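Local coordinates for leucyl-tRNA synthetase subunit alpha (Aquifex aeolicus, PDB 3O0A), which joins leucine to its tRNA, with the CP1 hydrolytic domain described here probably clearing wrongly charged tRNA by hydrolysis, at residues T49-T54 / V184-F189; E102-V107 / D146-E151; N115-E120 / T202-D207; P123-N128 / Y156-K161. One frame throughout, in Å; residues are numbered along the deposited sequence.

Contact 1. Residues T49-T54 / V184-F189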
loop_
_atom_site.group_PDB
_atom_site.type_symbol
_atom_site.label_atom_id
_atom_site.label_comp_id
_atom_site.label_asym_id
_atom_site.label_seq_id
_atom_site.Cartn_x
_atom_site.Cartn_y
_atom_site.Cartn_z
ATOM N N THR A 49 -0.010 -1.407 -12.336
ATOM C CA THR A 49 -0.429 -0.142 -11.721
ATOM C C THR A 49 0.495 0.337 -10.587
ATOM O O THR A 49 0.182 1.322 -9.898
ATOM C CB THR A 49 -1.882 -0.218 -11.187
ATOM O OG1 THR A 49 -1.958 -1.106 -10.062
ATOM C CG2 THR A 49 -2.847 -0.684 -12.295
ATOM N N VAL A 50 1.627 -0.343 -10.401
ATOM C CA VAL A 50 2.478 -0.087 -9.226
ATOM C C VAL A 50 2.960 1.376 -9.150
ATOM O O VAL A 50 3.106 1.939 -8.061
ATOM C CB VAL A 50 3.668 -1.089 -9.140
ATOM C CG1 VAL A 50 4.653 -0.862 -10.282
ATOM C CG2 VAL A 50 4.384 -0.991 -7.744
ATOM N N PHE A 51 3.188 2.002 -10.307
ATOM C CA PHE A 51 3.638 3.396 -10.295
ATOM C C PHE A 51 2.536 4.331 -9.802
ATOM O O PHE A 51 2.804 5.480 -9.450
ATOM C CB PHE A 51 4.140 3.832 -11.674
ATOM C CG PHE A 51 5.473 3.236 -12.051
ATOM C CD1 PHE A 51 5.551 1.951 -12.583
ATOM C CD2 PHE A 51 6.654 3.974 -11.888
ATOM C CE1 PHE A 51 6.790 1.386 -12.945
ATOM C CE2 PHE A 51 7.902 3.430 -12.255
ATOM C CZ PHE A 51 7.972 2.127 -12.780
ATOM N N GLY A 52 1.303 3.826 -9.771
ATOM C CA GLY A 52 0.144 4.622 -9.368
ATOM C C GLY A 52 -0.228 4.455 -7.913
ATOM O O GLY A 52 -1.229 5.008 -7.462
ATOM N N ALA A 53 0.586 3.705 -7.169
ATOM C CA ALA A 53 0.333 3.520 -5.740
ATOM C C ALA A 53 0.582 4.831 -5.010
ATOM O O ALA A 53 1.680 5.385 -5.067
ATOM C CB ALA A 53 1.193 2.373 -5.160
ATOM N N THR A 54 -0.458 5.349 -4.364
ATOM C CA THR A 54 -0.332 6.620 -3.634
ATOM C C THR A 54 -0.459 6.453 -2.122
ATOM O O THR A 54 -0.317 7.431 -1.364
ATOM C CB THR A 54 -1.345 7.664 -4.137
ATOM O OG1 THR A 54 -2.676 7.190 -3.914
ATOM C CG2 THR A 54 -1.148 7.932 -5.626
ATOM N N VAL A 184 1.160 5.375 -18.320
ATOM C CA VAL A 184 1.660 6.738 -18.200
ATOM C C VAL A 184 2.176 6.873 -16.775
ATOM O O VAL A 184 1.863 6.036 -15.926
ATOM C CB VAL A 184 0.550 7.787 -18.451
ATOM C CG1 VAL A 184 0.203 7.867 -19.937
ATOM C CG2 VAL A 184 -0.688 7.482 -17.604
ATOM N N ASN A 185 2.963 7.913 -16.501
ATOM C CA ASN A 185 3.528 8.130 -15.158
ATOM C C ASN A 185 4.283 6.905 -14.622
ATOM O O ASN A 185 4.381 6.687 -13.402
ATOM C CB ASN A 185 2.438 8.585 -14.167
ATOM C CG ASN A 185 2.067 10.046 -14.342
ATOM O OD1 ASN A 185 2.937 10.889 -14.554
ATOM N ND2 ASN A 185 0.773 10.353 -14.254
ATOM N N SER A 186 4.818 6.114 -15.547
ATOM C CA SER A 186 5.433 4.845 -15.202
ATOM C C SER A 186 6.872 4.770 -15.698
ATOM O O SER A 186 7.377 3.693 -16.018
ATOM C CB SER A 186 4.583 3.694 -15.743
ATOM O OG SER A 186 3.288 3.711 -15.161
ATOM N N ASP A 187 7.533 5.926 -15.741
ATOM C CA ASP A 187 8.943 6.002 -16.119
ATOM C C ASP A 187 9.255 5.163 -17.371
ATOM O O ASP A 187 8.649 5.375 -18.427
ATOM C CB ASP A 187 9.830 5.585 -14.925
ATOM C CG ASP A 187 9.673 6.507 -13.722
ATOM O OD1 ASP A 187 9.208 7.658 -13.887
ATOM O OD2 ASP A 187 10.019 6.077 -12.598
ATOM N N GLY A 188 10.171 4.198 -17.242
ATOM C CA GLY A 188 10.626 3.384 -18.379
ATOM C C GLY A 188 9.597 2.466 -19.028
ATOM O O GLY A 188 9.842 1.906 -20.106
ATOM N N PHE A 189 8.447 2.310 -18.376
ATOM C CA PHE A 189 7.370 1.459 -18.881
ATOM C C PHE A 189 6.260 2.247 -19.577
ATOM O O PHE A 189 5.282 1.656 -20.025
ATOM C CB PHE A 189 6.784 0.616 -17.744
ATOM C CG PHE A 189 7.810 -0.225 -17.034
ATOM C CD1 PHE A 189 8.159 -1.479 -17.525
ATOM C CD2 PHE A 189 8.441 0.249 -15.887
ATOM C CE1 PHE A 189 9.117 -2.260 -16.863
ATOM C CE2 PHE A 189 9.406 -0.513 -15.233
ATOM C CZ PHE A 189 9.733 -1.772 -15.722
HETATM O O HOH W 1 2.324 1.680 -13.203
#
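The ring of Phe-51 carries the backbone of Ser-186 over one face: CA of Ser-186 stands 3.8 Å from the ring centroid and 21° off the normal, a CH-pi contact displaced toward CG. At the edge, near the ring plane, Asp-187 brings OD2 to 3.4 Å from CE2 of Phe-51, its carboxylate turned 80° to the ring; in that place the negative oxygen probably suits the slightly positive rim hydrogens. Phe-189 meets the same ring rim to rim, with its CD2 3.6 Å from CE1 of Phe-51 and the planes at 53°; neither ring lies over the other. Lower on the side chain, Asn-185 O approaches CB of Phe-51 to 3.3 Å. Phe-51 can reach this loop because its CG sits beside the backbone N, anti to the carbonyl carbon, which swings the ring out of the 3-10 turn at 49-52. That turn follows strand 37-44 of the editing domain, and Thr-49 ends the threonine-rich TTRPDT sequence that in related enzymes borders the editing pocket. Serine suits position 186 because its slim side chain lets the main chain settle on the ring while its hydroxyl ties up polar groups at the border. Ser-186 OG donates to Val-184 O at 2.8 Å, arriving from above the carbonyl plane. It also accepts from a water 3.0 Å from OG, and this water takes the N-H of Phe-51 at 3.0 Å from N. Asp-190 holds the backbone N of Ser-186, while Trp-204 of helix 194-207 packs against both phenylalanines.

Contact 2. Residues E102-V107 / D146-E151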
loop_
_atom_site.group_PDB
_atom_site.type_symbol
_atom_site.label_atom_id
_atom_site.label_comp_id
_atom_site.label_asym_id
_atom_site.label_seq_id
_atom_site.Cartn_x
_atom_site.Cartn_y
_atom_site.Cartn_z
ATOM N N GLU A 102 -20.445 2.027 3.230
ATOM C CA GLU A 102 -21.132 3.304 3.095
ATOM C C GLU A 102 -20.370 4.383 3.872
ATOM O O GLU A 102 -20.822 5.528 3.978
ATOM C CB GLU A 102 -22.592 3.191 3.554
ATOM C CG GLU A 102 -23.581 4.010 2.717
ATOM C CD GLU A 102 -23.972 3.345 1.397
ATOM O OE1 GLU A 102 -23.194 2.525 0.861
ATOM O OE2 GLU A 102 -25.070 3.655 0.886
ATOM N N ASP A 103 -19.205 3.999 4.396
ATOM C CA ASP A 103 -18.277 4.897 5.086
ATOM C C ASP A 103 -17.046 4.125 5.528
ATOM O O ASP A 103 -16.808 3.965 6.722
ATOM C CB ASP A 103 -18.909 5.557 6.317
ATOM C CG ASP A 103 -19.269 7.008 6.083
ATOM O OD1 ASP A 103 -18.358 7.815 5.795
ATOM O OD2 ASP A 103 -20.464 7.338 6.201
ATOM N N LYS A 104 -16.287 3.623 4.566
ATOM C CA LYS A 104 -14.925 3.131 4.814
ATOM C C LYS A 104 -14.279 3.845 5.995
ATOM O O LYS A 104 -14.492 5.044 6.189
ATOM C CB LYS A 104 -14.080 3.362 3.574
ATOM C CG LYS A 104 -14.656 2.713 2.348
ATOM C CD LYS A 104 -13.732 2.835 1.181
ATOM C CE LYS A 104 -14.054 1.752 0.182
ATOM N NZ LYS A 104 -13.379 0.490 0.577
ATOM N N GLU A 105 -13.499 3.108 6.785
ATOM C CA GLU A 105 -12.850 3.677 7.961
ATOM C C GLU A 105 -11.394 3.249 7.994
ATOM O O GLU A 105 -11.080 2.085 7.747
ATOM C CB GLU A 105 -13.537 3.251 9.269
ATOM C CG GLU A 105 -13.033 4.063 10.490
ATOM C CD GLU A 105 -13.622 3.639 11.837
ATOM O OE1 GLU A 105 -14.612 2.872 11.861
ATOM O OE2 GLU A 105 -13.090 4.100 12.882
ATOM N N GLY A 106 -10.522 4.203 8.293
ATOM C CA GLY A 106 -9.110 3.899 8.473
ATOM C C GLY A 106 -8.365 4.907 9.323
ATOM O O GLY A 106 -8.918 5.921 9.763
ATOM N N VAL A 107 -7.087 4.627 9.534
ATOM C CA VAL A 107 -6.240 5.435 10.400
ATOM C C VAL A 107 -4.833 5.482 9.814
ATOM O O VAL A 107 -4.362 4.493 9.235
ATOM C CB VAL A 107 -6.193 4.888 11.852
ATOM C CG1 VAL A 107 -7.544 5.062 12.549
ATOM C CG2 VAL A 107 -5.727 3.426 11.905
ATOM N N ASP A 146 -8.596 1.413 -8.826
ATOM C CA ASP A 146 -9.255 0.471 -7.928
ATOM C C ASP A 146 -10.384 1.233 -7.223
ATOM O O ASP A 146 -10.136 2.227 -6.530
ATOM C CB ASP A 146 -8.234 -0.116 -6.937
ATOM C CG ASP A 146 -8.822 -1.209 -6.025
ATOM O OD1 ASP A 146 -9.806 -0.946 -5.303
ATOM O OD2 ASP A 146 -8.251 -2.325 -5.986
ATOM N N GLN A 147 -11.621 0.784 -7.445
ATOM C CA GLN A 147 -12.801 1.461 -6.914
ATOM C C GLN A 147 -12.828 1.539 -5.391
ATOM O O GLN A 147 -13.188 2.579 -4.838
ATOM C CB GLN A 147 -14.097 0.837 -7.450
ATOM C CG GLN A 147 -15.351 1.620 -7.068
ATOM C CD GLN A 147 -15.353 3.051 -7.593
ATOM O OE1 GLN A 147 -14.785 3.347 -8.644
ATOM N NE2 GLN A 147 -16.013 3.944 -6.864
ATOM N N ARG A 148 -12.457 0.446 -4.722
ATOM C CA ARG A 148 -12.372 0.427 -3.255
ATOM C C ARG A 148 -11.364 1.485 -2.785
ATOM O O ARG A 148 -11.639 2.238 -1.851
ATOM C CB ARG A 148 -11.964 -0.963 -2.735
ATOM C CG ARG A 148 -12.747 -2.145 -3.313
ATOM C CD ARG A 148 -14.012 -2.415 -2.513
ATOM N NE ARG A 148 -14.611 -3.712 -2.833
ATOM C CZ ARG A 148 -15.620 -3.900 -3.684
ATOM N NH1 ARG A 148 -16.165 -2.868 -4.324
ATOM N NH2 ARG A 148 -16.098 -5.127 -3.897
ATOM N N ASP A 149 -10.214 1.556 -3.460
ATOM C CA ASP A 149 -9.153 2.509 -3.098
ATOM C C ASP A 149 -9.560 3.946 -3.422
ATOM O O ASP A 149 -9.193 4.887 -2.718
ATOM C CB ASP A 149 -7.842 2.179 -3.835
ATOM C CG ASP A 149 -7.244 0.828 -3.436
ATOM O OD1 ASP A 149 -7.498 0.315 -2.319
ATOM O OD2 ASP A 149 -6.478 0.278 -4.245
ATOM N N TRP A 150 -10.288 4.118 -4.520
ATOM C CA TRP A 150 -10.766 5.429 -4.925
ATOM C C TRP A 150 -11.669 6.021 -3.840
ATOM O O TRP A 150 -11.511 7.177 -3.452
ATOM C CB TRP A 150 -11.545 5.320 -6.234
ATOM C CG TRP A 150 -11.957 6.635 -6.772
ATOM C CD1 TRP A 150 -11.279 7.401 -7.675
ATOM C CD2 TRP A 150 -13.160 7.351 -6.459
ATOM N NE1 TRP A 150 -11.981 8.553 -7.940
ATOM C CE2 TRP A 150 -13.134 8.551 -7.202
ATOM C CE3 TRP A 150 -14.247 7.099 -5.614
ATOM C CZ2 TRP A 150 -14.170 9.499 -7.139
ATOM C CZ3 TRP A 150 -15.280 8.046 -5.546
ATOM C CH2 TRP A 150 -15.226 9.229 -6.304
ATOM N N GLU A 151 -12.594 5.202 -3.353
ATOM C CA GLU A 151 -13.555 5.624 -2.326
ATOM C C GLU A 151 -12.867 5.958 -1.002
ATOM O O GLU A 151 -13.236 6.927 -0.327
ATOM C CB GLU A 151 -14.615 4.541 -2.133
ATOM C CG GLU A 151 -15.550 4.398 -3.332
ATOM C CD GLU A 151 -16.279 3.060 -3.377
ATOM O OE1 GLU A 151 -15.935 2.134 -2.606
ATOM O OE2 GLU A 151 -17.196 2.934 -4.209
#
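Glu-151, against which the aliphatic end of Lys-104 rests, has OE2 held by NE2 of Gln-147 at 3.1 Å, an almost straight bond (173°) that lies in the amide plane of the glutamine and meets the carboxylate from above its plane. The other oxygen, OE1 of Glu-151, faces CE of Lys-104 at 3.4 Å. NZ of Lys-104 is 4.4 Å from the same OE1, beyond salt-bridge range, because the chain, extended as far as CE, bends at its last torsion (chi4 -83°). CE of Lys-104 also lies 3.2 Å from Arg-148 O; a carbon next to an ammonium group bears polarised hydrogens and tolerates a carbonyl well. Further back, CD of Lys-104 touches CB of Glu-151 at 3.8 Å, the two side chains crossing at about a right angle. A lysine suits the site through its long alkyl part, which spans from the loop before strand 106-114 to the first turns of helix 147-156. That helix starts with an N-cap, Asp-146 OD1 accepting from Asp-149 N at 3.1 Å, and, as in related enzymes, its start probably borders the editing pocket. The ammonium group makes a cation-pi contact with Tyr-129 and a long, weak ion pair with Glu-101. Alkyl contact carries this crossing, with perhaps a weak electrostatic contribution, and the lysine charge is probably stabilised by the tyrosine ring and nearby carboxylates together.

Contact 3. Residues N115-E120 / T202-D207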
loop_
_atom_site.group_PDB
_atom_site.type_symbol
_atom_site.label_atom_id
_atom_site.label_comp_id
_atom_site.label_asym_id
_atom_site.label_seq_id
_atom_site.Cartn_x
_atom_site.Cartn_y
_atom_site.Cartn_z
ATOM N N ASN A 115 7.978 3.308 -2.460
ATOM C CA ASN A 115 7.532 2.524 -3.605
ATOM C C ASN A 115 8.772 2.078 -4.392
ATOM O O ASN A 115 9.536 2.923 -4.880
ATOM C CB ASN A 115 6.614 3.406 -4.463
ATOM C CG ASN A 115 6.012 2.665 -5.642
ATOM O OD1 ASN A 115 6.562 1.671 -6.119
ATOM N ND2 ASN A 115 4.867 3.149 -6.114
ATOM N N PRO A 116 8.991 0.755 -4.511
ATOM C CA PRO A 116 10.209 0.243 -5.167
ATOM C C PRO A 116 10.242 0.557 -6.669
ATOM O O PRO A 116 11.307 0.491 -7.280
ATOM C CB PRO A 116 10.116 -1.273 -4.935
ATOM C CG PRO A 116 8.664 -1.536 -4.799
ATOM C CD PRO A 116 8.117 -0.339 -4.058
ATOM N N ALA A 117 9.090 0.896 -7.251
ATOM C CA ALA A 117 9.027 1.170 -8.697
ATOM C C ALA A 117 9.594 2.548 -9.044
ATOM O O ALA A 117 10.261 2.717 -10.068
ATOM C CB ALA A 117 7.597 1.048 -9.198
ATOM N N ASN A 118 9.327 3.531 -8.189
ATOM C CA ASN A 118 9.640 4.927 -8.501
ATOM C C ASN A 118 10.315 5.714 -7.370
ATOM O O ASN A 118 10.656 6.890 -7.555
ATOM C CB ASN A 118 8.380 5.658 -8.988
ATOM C CG ASN A 118 7.265 5.647 -7.957
ATOM O OD1 ASN A 118 7.512 5.433 -6.770
ATOM N ND2 ASN A 118 6.033 5.880 -8.406
ATOM N N GLY A 119 10.485 5.080 -6.211
ATOM C CA GLY A 119 11.144 5.700 -5.061
ATOM C C GLY A 119 10.327 6.744 -4.307
ATOM O O GLY A 119 10.839 7.399 -3.390
ATOM N N GLU A 120 9.063 6.901 -4.683
ATOM C CA GLU A 120 8.173 7.849 -4.013
ATOM C C GLU A 120 7.813 7.329 -2.638
ATOM O O GLU A 120 7.695 6.121 -2.440
ATOM C CB GLU A 120 6.914 8.104 -4.835
ATOM C CG GLU A 120 7.206 8.873 -6.109
ATOM C CD GLU A 120 6.004 9.067 -7.002
ATOM O OE1 GLU A 120 4.879 8.645 -6.645
ATOM O OE2 GLU A 120 6.204 9.661 -8.082
ATOM N N THR A 202 6.781 -6.886 -13.288
ATOM C CA THR A 202 7.006 -7.953 -12.324
ATOM C C THR A 202 8.419 -8.532 -12.488
ATOM O O THR A 202 9.114 -8.738 -11.491
ATOM C CB THR A 202 5.940 -9.076 -12.401
ATOM O OG1 THR A 202 4.632 -8.525 -12.213
ATOM C CG2 THR A 202 6.165 -10.075 -11.286
ATOM N N GLU A 203 8.849 -8.775 -13.724
ATOM C CA GLU A 203 10.209 -9.304 -13.944
ATOM C C GLU A 203 11.296 -8.342 -13.476
ATOM O O GLU A 203 12.311 -8.772 -12.920
ATOM C CB GLU A 203 10.467 -9.690 -15.405
ATOM C CG GLU A 203 11.969 -9.925 -15.729
ATOM C CD GLU A 203 12.577 -11.206 -15.125
ATOM O OE1 GLU A 203 12.513 -11.413 -13.882
ATOM O OE2 GLU A 203 13.150 -11.998 -15.911
ATOM N N TRP A 204 11.088 -7.050 -13.720
ATOM C CA TRP A 204 12.035 -6.012 -13.306
ATOM C C TRP A 204 12.177 -5.978 -11.786
ATOM O O TRP A 204 13.281 -5.967 -11.248
ATOM C CB TRP A 204 11.557 -4.662 -13.833
ATOM C CG TRP A 204 12.377 -3.454 -13.469
ATOM C CD1 TRP A 204 13.698 -3.209 -13.762
ATOM C CD2 TRP A 204 11.889 -2.291 -12.809
ATOM N NE1 TRP A 204 14.064 -1.963 -13.287
ATOM C CE2 TRP A 204 12.967 -1.379 -12.705
ATOM C CE3 TRP A 204 10.642 -1.931 -12.281
ATOM C CZ2 TRP A 204 12.828 -0.133 -12.102
ATOM C CZ3 TRP A 204 10.511 -0.685 -11.672
ATOM C CH2 TRP A 204 11.598 0.197 -11.601
ATOM N N LEU A 205 11.048 -5.959 -11.089
ATOM C CA LEU A 205 11.087 -6.008 -9.636
ATOM C C LEU A 205 11.759 -7.287 -9.130
ATOM O O LEU A 205 12.535 -7.245 -8.168
ATOM C CB LEU A 205 9.670 -5.905 -9.080
ATOM C CG LEU A 205 9.077 -4.504 -9.231
ATOM C CD1 LEU A 205 7.583 -4.567 -8.948
ATOM C CD2 LEU A 205 9.751 -3.510 -8.296
ATOM N N GLN A 206 11.461 -8.405 -9.785
ATOM C CA GLN A 206 12.015 -9.702 -9.401
ATOM C C GLN A 206 13.521 -9.728 -9.611
ATOM O O GLN A 206 14.248 -10.237 -8.763
ATOM C CB GLN A 206 11.348 -10.850 -10.158
ATOM C CG GLN A 206 11.532 -12.206 -9.464
ATOM C CD GLN A 206 10.711 -13.320 -10.092
ATOM O OE1 GLN A 206 9.490 -13.210 -10.251
ATOM N NE2 GLN A 206 11.383 -14.400 -10.459
ATOM N N ASP A 207 13.978 -9.163 -10.730
ATOM C CA ASP A 207 15.418 -9.021 -11.011
ATOM C C ASP A 207 16.128 -8.227 -9.916
ATOM O O ASP A 207 17.294 -8.488 -9.599
ATOM C CB ASP A 207 15.644 -8.338 -12.362
ATOM C CG ASP A 207 15.353 -9.247 -13.553
ATOM O OD1 ASP A 207 15.230 -10.486 -13.386
ATOM O OD2 ASP A 207 15.262 -8.712 -14.679
#
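Ala-117 O lies in the plane of the Trp-204 indole, at its edge, 3.2 Å from CH2, where the ring hydrogens are weakly positive and can face a carbonyl oxygen. The indole gets there because CG of Trp-204 is trans to the backbone N (chi1 178°), sending the six-membered ring away from the helix and toward the loop. Apolar contacts flank this point. CZ3 of Trp-204 stands 3.8 Å from CA of Ala-117 and 4.2 Å from its CB, so the small alanine lets the ring come up to the main chain. Next to it, CB of Pro-116 meets the CD2 branch of Leu-205 at 4.1 Å, a rigid ring against a branched end. Between the two segments the contact is thus apolar and CH-to-carbonyl; the loop 115-120, which joins strands 106-114 and 121-127 as a beta hairpin, is shaped by its own hydrogen bonds. Asn-115 OD1 accepts from Ala-117 N at 2.9 Å, tilted 33° from the carbonyl plane, and Asn-118 OD1 accepts from Glu-120 N at 3.0 Å: two successive Asx turns. Gly-119 N reaches Asn-115 O at 2.7 Å, and glycine readily takes the positive phi (75°) found there. From outside the two segments, Arg-208 bonds to Pro-116 O and lies by the indole in a cation-pi contact. The hairpin end packs on helix 194-207 and also on strand 6-13, where Pro-116 touches Ile-8 and Phe-10, while the helix also touches strand 211-213.

Contact 4. Residues P123-N128 / Y156-K161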
loop_
_atom_site.group_PDB
_atom_site.type_symbol
_atom_site.label_atom_id
_atom_site.label_comp_id
_atom_site.label_asym_id
_atom_site.label_seq_id
_atom_site.Cartn_x
_atom_site.Cartn_y
_atom_site.Cartn_z
ATOM N N PRO A 123 2.065 7.299 2.164
ATOM C CA PRO A 123 1.650 7.046 3.548
ATOM C C PRO A 123 1.058 5.656 3.775
ATOM O O PRO A 123 0.363 5.117 2.905
ATOM C CB PRO A 123 0.597 8.132 3.800
ATOM C CG PRO A 123 0.039 8.418 2.450
ATOM C CD PRO A 123 1.193 8.295 1.510
ATOM N N VAL A 124 1.354 5.082 4.941
ATOM C CA VAL A 124 0.827 3.784 5.324
ATOM C C VAL A 124 -0.329 3.955 6.304
ATOM O O VAL A 124 -0.169 4.587 7.348
ATOM C CB VAL A 124 1.908 2.882 5.934
ATOM C CG1 VAL A 124 1.359 1.458 6.148
ATOM C CG2 VAL A 124 3.132 2.842 5.027
ATOM N N TRP A 125 -1.467 3.375 5.929
ATOM C CA TRP A 125 -2.720 3.396 6.678
ATOM C C TRP A 125 -3.143 1.978 7.080
ATOM O O TRP A 125 -2.610 0.987 6.569
ATOM C CB TRP A 125 -3.806 4.003 5.783
ATOM C CG TRP A 125 -3.693 5.465 5.613
ATOM C CD1 TRP A 125 -2.709 6.158 4.949
ATOM C CD2 TRP A 125 -4.605 6.435 6.109
ATOM N NE1 TRP A 125 -2.959 7.514 5.017
ATOM C CE2 TRP A 125 -4.114 7.710 5.727
ATOM C CE3 TRP A 125 -5.788 6.358 6.854
ATOM C CZ2 TRP A 125 -4.775 8.891 6.057
ATOM C CZ3 TRP A 125 -6.441 7.540 7.194
ATOM C CH2 TRP A 125 -5.930 8.787 6.799
ATOM N N SER A 126 -4.076 1.879 8.024
ATOM C CA SER A 126 -4.830 0.643 8.227
ATOM C C SER A 126 -6.284 0.973 7.932
ATOM O O SER A 126 -6.722 2.101 8.183
ATOM C CB SER A 126 -4.673 0.113 9.651
ATOM O OG SER A 126 -5.284 -1.157 9.815
ATOM N N ALA A 127 -7.021 0.012 7.376
ATOM C CA ALA A 127 -8.435 0.247 7.010
ATOM C C ALA A 127 -9.323 -0.985 7.112
ATOM O O ALA A 127 -8.839 -2.110 7.007
ATOM C CB ALA A 127 -8.538 0.872 5.619
ATOM N N ASN A 128 -10.624 -0.765 7.338
ATOM C CA ASN A 128 -11.573 -1.869 7.533
ATOM C C ASN A 128 -11.794 -2.729 6.294
ATOM O O ASN A 128 -12.011 -3.945 6.402
ATOM C CB ASN A 128 -12.915 -1.380 8.098
ATOM C CG ASN A 128 -13.640 -0.412 7.175
ATOM O OD1 ASN A 128 -13.070 0.112 6.214
ATOM N ND2 ASN A 128 -14.917 -0.164 7.477
ATOM N N TYR A 156 -10.617 10.219 2.711
ATOM C CA TYR A 156 -9.491 10.676 3.520
ATOM C C TYR A 156 -8.509 11.613 2.813
ATOM O O TYR A 156 -7.397 11.821 3.294
ATOM C CB TYR A 156 -8.770 9.478 4.157
ATOM C CG TYR A 156 -9.607 8.764 5.195
ATOM C CD1 TYR A 156 -9.786 9.305 6.475
ATOM C CD2 TYR A 156 -10.216 7.547 4.908
ATOM C CE1 TYR A 156 -10.556 8.650 7.437
ATOM C CE2 TYR A 156 -10.987 6.877 5.869
ATOM C CZ TYR A 156 -11.147 7.437 7.127
ATOM O OH TYR A 156 -11.911 6.792 8.069
ATOM N N ASP A 157 -8.929 12.186 1.686
ATOM C CA ASP A 157 -8.137 13.212 0.980
ATOM C C ASP A 157 -6.739 12.732 0.545
ATOM O O ASP A 157 -5.738 13.431 0.732
ATOM C CB ASP A 157 -8.053 14.498 1.826
ATOM C CG ASP A 157 -7.398 15.659 1.086
ATOM O OD1 ASP A 157 -7.565 15.767 -0.150
ATOM O OD2 ASP A 157 -6.708 16.466 1.753
ATOM N N LEU A 158 -6.685 11.535 -0.041
ATOM C CA LEU A 158 -5.432 10.965 -0.548
ATOM C C LEU A 158 -5.282 11.164 -2.071
ATOM O O LEU A 158 -6.285 11.226 -2.782
ATOM C CB LEU A 158 -5.328 9.486 -0.145
ATOM C CG LEU A 158 -5.349 9.247 1.380
ATOM C CD1 LEU A 158 -5.629 7.797 1.724
ATOM C CD2 LEU A 158 -4.051 9.725 2.047
ATOM N N PRO A 159 -4.028 11.301 -2.561
ATOM C CA PRO A 159 -3.743 11.570 -3.967
ATOM C C PRO A 159 -4.236 10.502 -4.939
ATOM O O PRO A 159 -4.217 9.305 -4.633
ATOM C CB PRO A 159 -2.214 11.644 -4.006
ATOM C CG PRO A 159 -1.822 11.993 -2.632
ATOM C CD PRO A 159 -2.783 11.250 -1.776
ATOM N N ILE A 160 -4.679 10.961 -6.106
ATOM C CA ILE A 160 -5.071 10.082 -7.191
ATOM C C ILE A 160 -4.024 10.268 -8.287
ATOM O O ILE A 160 -3.738 11.395 -8.697
ATOM C CB ILE A 160 -6.499 10.398 -7.710
ATOM C CG1 ILE A 160 -7.490 10.476 -6.541
ATOM C CG2 ILE A 160 -6.943 9.349 -8.733
ATOM C CD1 ILE A 160 -8.813 11.190 -6.874
ATOM N N LYS A 161 -3.431 9.162 -8.736
ATOM C CA LYS A 161 -2.386 9.206 -9.759
ATOM C C LYS A 161 -2.708 8.233 -10.893
ATOM O O LYS A 161 -2.758 7.022 -10.685
ATOM C CB LYS A 161 -1.027 8.874 -9.135
ATOM C CG LYS A 161 0.166 8.897 -10.088
ATOM C CD LYS A 161 1.417 8.561 -9.288
ATOM C CE LYS A 161 2.676 8.633 -10.112
ATOM N NZ LYS A 161 3.825 8.188 -9.266
#
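Strand 121-127 and the loop after helix 147-156 pass each other at side-chain distance, with CA of Pro-123 9.1 Å from CA of Leu-158 and CA of Trp-125 10.4 Å from CA of Tyr-156. The loop leaves the helix through a Schellman motif, Asp-157 taking positive phi (59°), which directs the following Leu-158 back at the mixed sheet of the editing domain. Trp-125 fills the gap between them, a large flat side chain suited to bridging so wide a separation. Its CZ3 lies over a face of the Tyr-156 ring, 3.8 Å from CD1, toward the rim. The two planes meet at 47°, neither a stack nor an edge-to-face pair. Tyr-156 is steadied at its far end, where OH bonds to Gly-106 N on the neighbouring strand 106-114. Leu-158 belongs to the same apolar patch and also touches Phe-152 and Phe-55; one methyl, CD2, meets CG of Pro-123 at 4.3 Å. With CG beside the backbone N (chi1 -60°) the branch points at the indole, and chi2 sets its methyls: CD1 lies over a face near the rim, and CD2 comes to 3.9 Å from NE1 of Trp-125.

Contacts 2 and 4 form one neighbourhood, their centres 8 Å apart, with strands 106-114 and 121-127 paired by Val-107 N to Ser-126 O (2.9 Å). Contacts 1 and 3 form another, with centres 10 Å apart, joined by Asn-115 ND2 to Val-50 O (2.9 Å). Lys-161 bridges the two neighbourhoods: its NZ makes a salt bridge with Glu-120 OE1 at 2.9 Å and also bonds to Phe-51 O. Contacts 2 and 3 lie on opposite sides of the chain's centre, about 25 Å between centres. In related enzymes, the threonine-rich sequence leading into contact 1 and the helix start in contact 2 border the editing pocket; here no ligand marks it.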